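Local coordinates for prophage MuSo2, 43 kDa tail protein (PDB 3CDD) that probably forms the trimeric hub of a Mu-like phage baseplate, as a GpP-family tail protein built largely of barrel-type domains, at residues A[196-200]-A[285-289]; A[186-192]-A[303-308]; A[67-72]-A[289-293]; A[26-31]-A[170-174]. One frame throughout, in Å; residues are numbered along the deposited sequence.

Contact 1 of 4, residues A[196-200]-A[285-289]; sequences DNVKA and YTVTG
K199 and A200 both face T286 in an antiparallel pairing, which makes this junction a classic beta bulge where the loop after strand 192-193 enters strand 200-206. The tight part centres on one carbonyl. T286 O takes two amides: K199 N at 3.0 Å, which lies nearly in line with the C=O but whose N-H is bent to 135°, and A200 N at 3.3 Å, with a straighter N-H but standing somewhat out of the carbonyl plane. The return bond, T286 N to A200 O at 2.8 Å, completes the hydrogen-bonded pair A200-T286, whose CB atoms stand on one face of the sheet.

Next to this, V198 sets both methyls against one corner of the Y285 ring, CG2 3.7 Å from CD2 and CG1 in the ring plane at its edge. CG1 of V287 is set anti to its own carbonyl carbon (chi1 -59°) and lies 3.4 Å from N197 O. Y84 of the second subunit packs on V198 and Y285, so the apolar part also belongs to the subunit interface.

Towards T288 the two backbones part and water takes over. One water receives T288 N and donates to N197 O. Another accepts from K199 NZ, 2.7 Å away, and bonds to T288 OG1 as well. The K199 chain crosses the T286 methyl on its way there, CD to CG2 4.1 Å.

The chemistry implies a pairing gripped by backbone amides at the bulge and prolonged by solvent, with the lysine ammonium linked to T288 through water.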
loop_
_atom_site.group_PDB
_atom_site.type_symbol
_atom_site.label_atom_id
_atom_site.label_comp_id
_atom_site.label_asym_id
_atom_site.label_seq_id
_atom_site.Cartn_x
_atom_site.Cartn_y
_atom_site.Cartn_z
ATOM N N ASP A 196 -16.132 -9.021 33.668
ATOM C CA ASP A 196 -15.389 -8.634 34.879
ATOM C C ASP A 196 -14.452 -7.467 34.579
ATOM O O ASP A 196 -14.774 -6.322 34.874
ATOM C CB ASP A 196 -14.642 -9.851 35.463
ATOM C CG ASP A 196 -13.520 -9.478 36.453
ATOM O OD1 ASP A 196 -13.299 -8.285 36.758
ATOM O OD2 ASP A 196 -12.838 -10.414 36.925
ATOM N N ASN A 197 -13.292 -7.747 33.977
ATOM C CA ASN A 197 -12.317 -6.682 33.731
ATOM C C ASN A 197 -12.100 -6.312 32.254
ATOM O O ASN A 197 -11.226 -5.499 31.929
ATOM C CB ASN A 197 -10.976 -6.987 34.421
ATOM C CG ASN A 197 -10.306 -8.270 33.906
ATOM O OD1 ASN A 197 -10.904 -9.069 33.174
ATOM N ND2 ASN A 197 -9.051 -8.469 34.303
ATOM N N VAL A 198 -12.913 -6.885 31.373
ATOM C CA VAL A 198 -12.823 -6.580 29.967
ATOM C C VAL A 198 -13.810 -5.481 29.593
ATOM O O VAL A 198 -15.031 -5.687 29.611
ATOM C CB VAL A 198 -13.058 -7.828 29.089
ATOM C CG1 VAL A 198 -13.116 -7.431 27.614
ATOM C CG2 VAL A 198 -11.964 -8.828 29.313
ATOM N N LYS A 199 -13.267 -4.324 29.219
ATOM C CA LYS A 199 -14.081 -3.198 28.784
ATOM C C LYS A 199 -14.612 -3.444 27.356
ATOM O O LYS A 199 -15.780 -3.240 27.077
ATOM C CB LYS A 199 -13.256 -1.905 28.846
ATOM C CG LYS A 199 -13.984 -0.641 28.377
ATOM C CD LYS A 199 -13.005 0.477 28.063
ATOM C CE LYS A 199 -13.720 1.752 27.620
ATOM N NZ LYS A 199 -13.803 2.711 28.747
ATOM N N ALA A 200 -13.743 -3.899 26.463
ATOM C CA ALA A 200 -14.140 -4.222 25.101
ATOM C C ALA A 200 -13.154 -5.207 24.536
ATOM O O ALA A 200 -12.056 -5.367 25.080
ATOM C CB ALA A 200 -14.178 -2.956 24.245
ATOM N N TYR A 285 -7.834 -7.425 23.754
ATOM C CA TYR A 285 -8.651 -7.059 24.889
ATOM C C TYR A 285 -8.310 -5.661 25.369
ATOM O O TYR A 285 -7.179 -5.381 25.708
ATOM C CB TYR A 285 -8.467 -8.095 26.040
ATOM C CG TYR A 285 -9.129 -9.427 25.678
ATOM C CD1 TYR A 285 -8.461 -10.387 24.913
ATOM C CD2 TYR A 285 -10.440 -9.672 26.026
ATOM C CE1 TYR A 285 -9.102 -11.600 24.530
ATOM C CE2 TYR A 285 -11.079 -10.871 25.674
ATOM C CZ TYR A 285 -10.411 -11.815 24.923
ATOM O OH TYR A 285 -11.075 -12.963 24.574
ATOM N N THR A 286 -9.322 -4.811 25.439
ATOM C CA THR A 286 -9.181 -3.452 25.928
ATOM C C THR A 286 -9.587 -3.457 27.400
ATOM O O THR A 286 -10.723 -3.830 27.744
ATOM C CB THR A 286 -10.097 -2.521 25.149
ATOM O OG1 THR A 286 -9.769 -2.572 23.736
ATOM C CG2 THR A 286 -10.015 -1.101 25.681
ATOM N N VAL A 287 -8.653 -3.033 28.263
ATOM C CA VAL A 287 -8.905 -2.883 29.688
ATOM C C VAL A 287 -8.680 -1.418 30.112
ATOM O O VAL A 287 -8.012 -0.640 29.396
ATOM C CB VAL A 287 -8.023 -3.871 30.538
ATOM C CG1 VAL A 287 -8.318 -5.347 30.126
ATOM C CG2 VAL A 287 -6.540 -3.579 30.380
ATOM N N THR A 288 -9.239 -1.059 31.268
ATOM C CA THR A 288 -9.064 0.249 31.862
ATOM C C THR A 288 -7.760 0.284 32.672
ATOM O O THR A 288 -7.486 -0.627 33.458
ATOM C CB THR A 288 -10.290 0.623 32.756
ATOM O OG1 THR A 288 -11.419 0.917 31.925
ATOM C CG2 THR A 288 -10.008 1.863 33.623
ATOM N N GLY A 289 -6.956 1.335 32.481
ATOM C CA GLY A 289 -5.706 1.483 33.236
ATOM C C GLY A 289 -4.542 0.757 32.581
ATOM O O GLY A 289 -4.719 -0.213 31.891
HETATM O O HOH W 1 -11.114 -3.040 32.322
HETATM O O HOH W 2 -12.254 3.051 30.915
#

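Contact 2 of 4, residues A[186-192]-A[303-308]; sequences TKAGVSL and TLVPVI
Two separate pairs of backbone bonds join 186-192 to strand 304-308. In the first, L304 N reaches T186 O at 2.8 Å, and A188 N gives a nearly straight bond to L304 O at 2.7 Å. In the second, L192 N meets P306 O at 3.0 Å and L192 O takes I308 N, a parallel bridge of L192 with V307. The register slips by two residues between them, where the chain turns through G189.

V305 fills this step. Its CG2, anti to the backbone N, lies 3.0 Å from V190 O, a tight approach, and also meets L192 CG at 3.9 Å. S191 OG rests against the P306 ring, 3.3 Å from CG. A water donates to V190 O and, weakly, to L304 O, so that it links the two backbones.

Farther out, polar ends are fixed by other residues: T303 OG1 bonds to N300 O, K187 NZ forms a salt bridge with E317, and N197 ND2 holds S191 O. L192 and V307 touch Y285 of strand 281-288, while strand 192-193 pairs in parallel with one edge of strand 304-309 and strand 317-328 antiparallel with the other.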
loop_
_atom_site.group_PDB
_atom_site.type_symbol
_atom_site.label_atom_id
_atom_site.label_comp_id
_atom_site.label_asym_id
_atom_site.label_seq_id
_atom_site.Cartn_x
_atom_site.Cartn_y
_atom_site.Cartn_z
ATOM N N THR A 186 5.763 -17.401 33.304
ATOM C CA THR A 186 5.364 -16.379 34.275
ATOM C C THR A 186 3.945 -15.872 34.004
ATOM O O THR A 186 3.577 -15.555 32.864
ATOM C CB THR A 186 6.362 -15.196 34.293
ATOM O OG1 THR A 186 7.683 -15.709 34.496
ATOM C CG2 THR A 186 6.041 -14.213 35.425
ATOM N N LYS A 187 3.155 -15.810 35.069
ATOM C CA LYS A 187 1.755 -15.438 34.957
ATOM C C LYS A 187 1.569 -13.942 35.208
ATOM O O LYS A 187 2.228 -13.367 36.068
ATOM C CB LYS A 187 0.906 -16.293 35.900
ATOM C CG LYS A 187 0.867 -17.777 35.488
ATOM C CD LYS A 187 -0.030 -18.607 36.401
ATOM C CE LYS A 187 0.151 -20.123 36.172
ATOM N NZ LYS A 187 0.039 -20.551 34.730
ATOM N N ALA A 188 0.692 -13.308 34.438
ATOM C CA ALA A 188 0.387 -11.902 34.679
ATOM C C ALA A 188 -0.131 -11.662 36.108
ATOM O O ALA A 188 -0.051 -10.537 36.620
ATOM C CB ALA A 188 -0.599 -11.380 33.651
ATOM N N GLY A 189 -0.636 -12.722 36.750
ATOM C CA GLY A 189 -1.296 -12.607 38.041
ATOM C C GLY A 189 -2.729 -12.121 37.940
ATOM O O GLY A 189 -3.301 -11.624 38.918
ATOM N N VAL A 190 -3.321 -12.280 36.756
ATOM C CA VAL A 190 -4.662 -11.792 36.491
ATOM C C VAL A 190 -5.273 -12.605 35.345
ATOM O O VAL A 190 -4.551 -13.130 34.489
ATOM C CB VAL A 190 -4.611 -10.266 36.127
ATOM C CG1 VAL A 190 -3.842 -10.042 34.815
ATOM C CG2 VAL A 190 -6.003 -9.627 36.065
ATOM N N SER A 191 -6.601 -12.697 35.338
ATOM C CA SER A 191 -7.342 -13.242 34.204
ATOM C C SER A 191 -8.084 -12.135 33.478
ATOM O O SER A 191 -8.442 -11.120 34.082
ATOM C CB SER A 191 -8.344 -14.291 34.684
ATOM O OG SER A 191 -7.673 -15.386 35.261
ATOM N N LEU A 192 -8.294 -12.328 32.181
ATOM C CA LEU A 192 -9.180 -11.487 31.417
ATOM C C LEU A 192 -10.533 -12.199 31.309
ATOM O O LEU A 192 -10.678 -13.166 30.553
ATOM C CB LEU A 192 -8.587 -11.212 30.028
ATOM C CG LEU A 192 -7.326 -10.333 29.953
ATOM C CD1 LEU A 192 -6.558 -10.579 28.633
ATOM C CD2 LEU A 192 -7.690 -8.840 30.053
ATOM N N THR A 303 3.877 -12.628 29.319
ATOM C CA THR A 303 3.313 -13.203 30.527
ATOM C C THR A 303 2.026 -13.910 30.154
ATOM O O THR A 303 1.401 -13.589 29.124
ATOM C CB THR A 303 3.054 -12.164 31.658
ATOM O OG1 THR A 303 2.298 -11.062 31.157
ATOM C CG2 THR A 303 4.377 -11.652 32.286
ATOM N N LEU A 304 1.643 -14.886 30.975
ATOM C CA LEU A 304 0.483 -15.713 30.693
ATOM C C LEU A 304 -0.747 -15.187 31.441
ATOM O O LEU A 304 -0.663 -14.799 32.628
ATOM C CB LEU A 304 0.762 -17.184 31.087
ATOM C CG LEU A 304 1.781 -18.040 30.311
ATOM C CD1 LEU A 304 1.937 -19.386 30.986
ATOM C CD2 LEU A 304 1.377 -18.242 28.857
ATOM N N VAL A 305 -1.880 -15.203 30.740
ATOM C CA VAL A 305 -3.134 -14.673 31.260
ATOM C C VAL A 305 -4.301 -15.634 30.910
ATOM O O VAL A 305 -4.542 -15.911 29.738
ATOM C CB VAL A 305 -3.339 -13.210 30.740
ATOM C CG1 VAL A 305 -3.639 -13.188 29.239
ATOM C CG2 VAL A 305 -4.425 -12.510 31.510
ATOM N N PRO A 306 -4.983 -16.209 31.925
ATOM C CA PRO A 306 -6.175 -16.980 31.534
ATOM C C PRO A 306 -7.210 -16.118 30.792
ATOM O O PRO A 306 -7.392 -14.946 31.094
ATOM C CB PRO A 306 -6.742 -17.491 32.873
ATOM C CG PRO A 306 -5.588 -17.477 33.820
ATOM C CD PRO A 306 -4.748 -16.268 33.385
ATOM N N VAL A 307 -7.859 -16.686 29.797
ATOM C CA VAL A 307 -8.843 -15.921 29.027
ATOM C C VAL A 307 -10.137 -16.739 29.070
ATOM O O VAL A 307 -10.130 -17.911 28.710
ATOM C CB VAL A 307 -8.309 -15.584 27.596
ATOM C CG1 VAL A 307 -9.381 -14.934 26.691
ATOM C CG2 VAL A 307 -7.065 -14.677 27.685
ATOM N N ILE A 308 -11.202 -16.147 29.623
ATOM C CA ILE A 308 -12.553 -16.741 29.580
ATOM C C ILE A 308 -13.443 -15.803 28.772
ATOM O O ILE A 308 -13.798 -14.721 29.244
ATOM C CB ILE A 308 -13.188 -16.955 30.986
ATOM C CG1 ILE A 308 -12.161 -17.483 32.000
ATOM C CG2 ILE A 308 -14.430 -17.867 30.883
ATOM C CD1 ILE A 308 -12.715 -17.679 33.432
HETATM O O HOH W 3 -2.380 -14.870 35.468
#

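Contact 3 of 4, residues A[67-72]-A[289-293]; sequences IGGERV and GWRIP
A type I' turn from I67 to E70, closed by reciprocal backbone bonds between those two residues, links strands 62-67 and 70-84 in a beta hairpin, its two glycines G68 and G69 both at positive phi. The loop that carries W290 and R291 meets it through side chains.

R291 reaches out as an extended chain and grips E70 end-on. NH1 and NH2 both bond to the same oxygen, OE1, at 2.6 and 2.8 Å, making a salt bridge in which OE1 lies at the edge of the guanidinium, near its plane. The carboxylate is turned 33° from that plane. NH1 meets OE1 nearly along its C-O axis, whereas NH2 comes to the anti side. With CG anti to the backbone N (chi1 -176°) and the chain straight beyond it, E70 delivers this oxygen at full stretch. E5, at R291 NE, offers a second carboxylate, and G296 O takes NH1; so many partners would fix the guanidinium's rotation.

The apolar half lies alongside. I67 places CD1 3.8 Å from CE3 of W290, and V72 brings CG2 to the ring edge at CZ3, 4.1 Å away.

W290 is itself inserted among strands: I22 and I24 of strand 21-27, I7 of strand 7-11 and R332 of strand 331-339 touch it, its ring meets F325, and NE1 bonds to S326 O of strand 317-328.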
loop_
_atom_site.group_PDB
_atom_site.type_symbol
_atom_site.label_atom_id
_atom_site.label_comp_id
_atom_site.label_asym_id
_atom_site.label_seq_id
_atom_site.Cartn_x
_atom_site.Cartn_y
_atom_site.Cartn_z
ATOM N N ILE A 67 5.382 6.319 34.057
ATOM C CA ILE A 67 4.075 6.459 34.691
ATOM C C ILE A 67 4.293 6.289 36.192
ATOM O O ILE A 67 4.742 5.235 36.638
ATOM C CB ILE A 67 3.018 5.424 34.183
ATOM C CG1 ILE A 67 1.695 5.597 34.961
ATOM C CG2 ILE A 67 3.548 3.977 34.292
ATOM C CD1 ILE A 67 0.483 4.881 34.355
ATOM N N GLY A 68 4.005 7.334 36.962
ATOM C CA GLY A 68 4.215 7.302 38.418
ATOM C C GLY A 68 5.664 7.063 38.810
ATOM O O GLY A 68 5.948 6.472 39.852
ATOM N N GLY A 69 6.586 7.531 37.978
ATOM C CA GLY A 69 8.004 7.303 38.201
ATOM C C GLY A 69 8.508 5.949 37.714
ATOM O O GLY A 69 9.706 5.674 37.784
ATOM N N GLU A 70 7.605 5.094 37.230
ATOM C CA GLU A 70 7.994 3.769 36.721
ATOM C C GLU A 70 8.209 3.818 35.217
ATOM O O GLU A 70 7.383 4.358 34.487
ATOM C CB GLU A 70 6.946 2.709 37.057
ATOM C CG GLU A 70 7.340 1.298 36.643
ATOM C CD GLU A 70 6.311 0.247 37.037
ATOM O OE1 GLU A 70 5.295 0.594 37.682
ATOM O OE2 GLU A 70 6.523 -0.940 36.700
ATOM N N ARG A 71 9.312 3.225 34.768
ATOM C CA ARG A 71 9.705 3.240 33.369
ATOM C C ARG A 71 8.765 2.408 32.496
ATOM O O ARG A 71 8.454 1.261 32.808
ATOM C CB ARG A 71 11.157 2.764 33.217
ATOM C CG ARG A 71 11.759 2.973 31.830
ATOM C CD ARG A 71 11.836 4.473 31.419
ATOM N NE ARG A 71 12.568 5.287 32.399
ATOM C CZ ARG A 71 13.897 5.276 32.565
ATOM N NH1 ARG A 71 14.664 4.496 31.809
ATOM N NH2 ARG A 71 14.473 6.051 33.495
ATOM N N VAL A 72 8.323 3.006 31.400
ATOM C CA VAL A 72 7.472 2.319 30.431
ATOM C C VAL A 72 8.288 2.013 29.170
ATOM O O VAL A 72 8.201 0.918 28.614
ATOM C CB VAL A 72 6.203 3.152 30.105
ATOM C CG1 VAL A 72 5.314 2.434 29.066
ATOM C CG2 VAL A 72 5.395 3.419 31.370
ATOM N N GLY A 289 -6.956 1.335 32.481
ATOM C CA GLY A 289 -5.706 1.483 33.236
ATOM C C GLY A 289 -4.542 0.757 32.581
ATOM O O GLY A 289 -4.719 -0.213 31.891
ATOM N N TRP A 290 -3.342 1.259 32.790
ATOM C CA TRP A 290 -2.113 0.617 32.318
ATOM C C TRP A 290 -1.609 -0.405 33.347
ATOM O O TRP A 290 -0.731 -1.239 33.053
ATOM C CB TRP A 290 -1.065 1.705 32.177
ATOM C CG TRP A 290 -1.291 2.643 31.050
ATOM C CD1 TRP A 290 -2.444 2.815 30.303
ATOM C CD2 TRP A 290 -0.319 3.541 30.505
ATOM N NE1 TRP A 290 -2.232 3.794 29.323
ATOM C CE2 TRP A 290 -0.938 4.243 29.431
ATOM C CE3 TRP A 290 1.032 3.797 30.795
ATOM C CZ2 TRP A 290 -0.254 5.202 28.680
ATOM C CZ3 TRP A 290 1.702 4.748 30.054
ATOM C CH2 TRP A 290 1.067 5.430 29.001
ATOM N N ARG A 291 -2.160 -0.311 34.558
ATOM C CA ARG A 291 -1.796 -1.181 35.678
ATOM C C ARG A 291 -2.859 -2.225 35.976
ATOM O O ARG A 291 -4.072 -1.958 35.899
ATOM C CB ARG A 291 -1.589 -0.354 36.928
ATOM C CG ARG A 291 -0.382 0.512 36.859
ATOM C CD ARG A 291 0.056 0.962 38.235
ATOM N NE ARG A 291 1.138 1.926 38.102
ATOM C CZ ARG A 291 2.429 1.616 38.112
ATOM N NH1 ARG A 291 2.813 0.351 38.278
ATOM N NH2 ARG A 291 3.335 2.582 37.977
ATOM N N ILE A 292 -2.395 -3.423 36.307
ATOM C CA ILE A 292 -3.255 -4.498 36.759
ATOM C C ILE A 292 -3.682 -4.139 38.172
ATOM O O ILE A 292 -2.833 -4.058 39.041
ATOM C CB ILE A 292 -2.463 -5.822 36.701
ATOM C CG1 ILE A 292 -2.002 -6.092 35.242
ATOM C CG2 ILE A 292 -3.296 -6.965 37.199
ATOM C CD1 ILE A 292 -0.795 -7.026 35.087
ATOM N N PRO A 293 -4.995 -3.926 38.411
ATOM C CA PRO A 293 -5.457 -3.505 39.759
ATOM C C PRO A 293 -5.134 -4.487 40.893
ATOM O O PRO A 293 -4.907 -4.057 42.048
ATOM C CB PRO A 293 -6.971 -3.349 39.614
ATOM C CG PRO A 293 -7.257 -3.409 38.099
ATOM C CD PRO A 293 -6.096 -4.095 37.443
#

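Contact 4 of 4, residues A[26-31]-A[170-174]; sequences RSLEAM and LTSDT
The guanidinium of R26 carries the CG2 methyl of T174 over one face, 3.8 Å from CZ and above the centre of the plane, while S172 O lies at its edge. The bond from NH1 to that carbonyl is weak, 3.3 Å and bent. This joins the end of strand 21-27, in the N-terminal barrel-type domain, to strand 169-172 of the gp44-like second domain. A bend at chi3 (58°) folds the R26 chain so that its guanidinium lies against T174, and NH2 is tied outside the pair to N300 OD1. A water accepts from NH1 at 2.8 Å and donates to S172 OG, which also bonds to D97.

Past the arginine the chains are linked by solvent and by methyl groups. One water donates to S27 O and bonds to T171 OG1; another donates to L170 O and, weakly, to L28 O. L28 lays CD2 against T171 CB at 3.7 Å, and L319 of strand 317-328 also touches this leucine. S27 OG accepts from E29 N, an ST turn that takes the chain out of the strand towards M31.

M31, a selenomethionine, curls at chi2 and chi3 back to strand 169-172. H156 and L178 also touch it, and helix 155-164 packs on L170 as well. The selenium stands 3.8 Å from T171 O, and the terminal methyl CE comes 3.6 Å from L170 CB.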
loop_
_atom_site.group_PDB
_atom_site.type_symbol
_atom_site.label_atom_id
_atom_site.label_comp_id
_atom_site.label_asym_id
_atom_site.label_seq_id
_atom_site.Cartn_x
_atom_site.Cartn_y
_atom_site.Cartn_z
ATOM N N ARG A 26 4.428 -1.825 23.434
ATOM C CA ARG A 26 5.416 -2.847 23.746
ATOM C C ARG A 26 5.000 -4.131 23.011
ATOM O O ARG A 26 3.818 -4.514 23.017
ATOM C CB ARG A 26 5.492 -3.078 25.261
ATOM C CG ARG A 26 5.874 -1.798 26.064
ATOM C CD ARG A 26 6.474 -2.076 27.452
ATOM N NE ARG A 26 7.676 -2.898 27.366
ATOM C CZ ARG A 26 7.868 -4.033 28.036
ATOM N NH1 ARG A 26 8.997 -4.710 27.863
ATOM N NH2 ARG A 26 6.948 -4.481 28.901
ATOM N N SER A 27 5.953 -4.804 22.390
ATOM C CA SER A 27 5.613 -5.962 21.563
ATOM C C SER A 27 6.681 -7.033 21.537
ATOM O O SER A 27 7.866 -6.728 21.543
ATOM C CB SER A 27 5.355 -5.520 20.137
ATOM O OG SER A 27 5.031 -6.651 19.359
ATOM N N LEU A 28 6.263 -8.288 21.477
ATOM C CA LEU A 28 7.191 -9.412 21.302
ATOM C C LEU A 28 7.499 -9.693 19.833
ATOM O O LEU A 28 8.410 -10.466 19.531
ATOM C CB LEU A 28 6.620 -10.693 21.919
ATOM C CG LEU A 28 6.755 -11.057 23.397
ATOM C CD1 LEU A 28 6.085 -12.420 23.599
ATOM C CD2 LEU A 28 8.219 -11.102 23.863
ATOM N N GLU A 29 6.737 -9.107 18.915
ATOM C CA GLU A 29 6.878 -9.451 17.499
ATOM C C GLU A 29 7.382 -8.302 16.623
ATOM O O GLU A 29 7.433 -8.413 15.395
ATOM C CB GLU A 29 5.546 -9.968 16.945
ATOM C CG GLU A 29 5.031 -11.238 17.628
ATOM C CD GLU A 29 3.769 -11.800 16.965
ATOM O OE1 GLU A 29 3.401 -11.299 15.865
ATOM O OE2 GLU A 29 3.148 -12.745 17.545
ATOM N N ALA A 30 7.718 -7.187 17.237
ATOM C CA ALA A 30 8.169 -6.035 16.493
ATOM C C ALA A 30 9.232 -5.325 17.327
ATOM O O ALA A 30 8.890 -4.580 18.268
ATOM C CB ALA A 30 6.991 -5.108 16.194
HETATM N N MSE A 31 10.507 -5.586 16.997
HETATM C CA MSE A 31 11.646 -5.082 17.788
HETATM C C MSE A 31 11.582 -3.572 17.979
HETATM O O MSE A 31 11.468 -2.845 16.999
HETATM C CB MSE A 31 12.991 -5.468 17.162
HETATM C CG MSE A 31 14.252 -5.047 18.008
HETATM SE SE MSE A 31 14.315 -5.742 19.840
HETATM C CE MSE A 31 14.358 -7.616 19.336
ATOM N N LEU A 170 13.988 -12.875 20.550
ATOM C CA LEU A 170 14.581 -11.571 20.883
ATOM C C LEU A 170 13.492 -10.545 21.190
ATOM O O LEU A 170 12.508 -10.443 20.464
ATOM C CB LEU A 170 15.438 -11.049 19.738
ATOM C CG LEU A 170 16.418 -12.019 19.064
ATOM C CD1 LEU A 170 17.070 -11.264 17.942
ATOM C CD2 LEU A 170 17.485 -12.559 20.054
ATOM N N THR A 171 13.636 -9.824 22.295
ATOM C CA THR A 171 12.715 -8.707 22.588
ATOM C C THR A 171 13.488 -7.582 23.306
ATOM O O THR A 171 14.711 -7.510 23.206
ATOM C CB THR A 171 11.400 -9.202 23.307
ATOM O OG1 THR A 171 10.499 -8.107 23.534
ATOM C CG2 THR A 171 11.707 -9.883 24.606
ATOM N N SER A 172 12.796 -6.687 23.994
ATOM C CA SER A 172 13.489 -5.670 24.760
ATOM C C SER A 172 12.749 -5.491 26.084
ATOM O O SER A 172 11.624 -5.980 26.241
ATOM C CB SER A 172 13.595 -4.360 23.964
ATOM O OG SER A 172 12.320 -3.818 23.647
ATOM N N ASP A 173 13.361 -4.805 27.038
ATOM C CA ASP A 173 12.673 -4.554 28.306
ATOM C C ASP A 173 12.329 -3.076 28.395
ATOM O O ASP A 173 12.608 -2.337 27.453
ATOM C CB ASP A 173 13.512 -5.057 29.492
ATOM C CG ASP A 173 14.862 -4.350 29.612
ATOM O OD1 ASP A 173 15.030 -3.232 29.061
ATOM O OD2 ASP A 173 15.754 -4.907 30.282
ATOM N N THR A 174 11.729 -2.629 29.500
ATOM C CA THR A 174 11.324 -1.226 29.614
ATOM C C THR A 174 12.516 -0.262 29.600
ATOM O O THR A 174 12.348 0.934 29.369
ATOM C CB THR A 174 10.451 -0.937 30.853
ATOM O OG1 THR A 174 11.225 -1.136 32.048
ATOM C CG2 THR A 174 9.202 -1.811 30.861
HETATM O O HOH W 4 9.826 -3.816 25.298
HETATM O O HOH W 5 10.304 -7.271 20.777
HETATM O O HOH W 6 11.191 -8.602 18.830
#

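Contacts 1 and 2 lie 13 Å apart between centres and touch: Y285 OH packs on V307 CG1, and V287 CG1 on L192 CD2. Their strands, 281-288 and 304-309, are consecutive in the chain, and both segments of contact 1 fall between those of contact 2. Contact 3 shares G289 with contact 1 and meets contact 2, 17 Å away between centres, where I292 packs on V190. Contact 4, near the chain's centre, touches contact 3 through R71 and V72 against T174 and R26. In sequence contact 3 interlaces with 2 and 4, whereas contact 4 closes before 1 and 2 open. The N-terminal, second and fourth family regions are thereby joined in one subunit of the trimer.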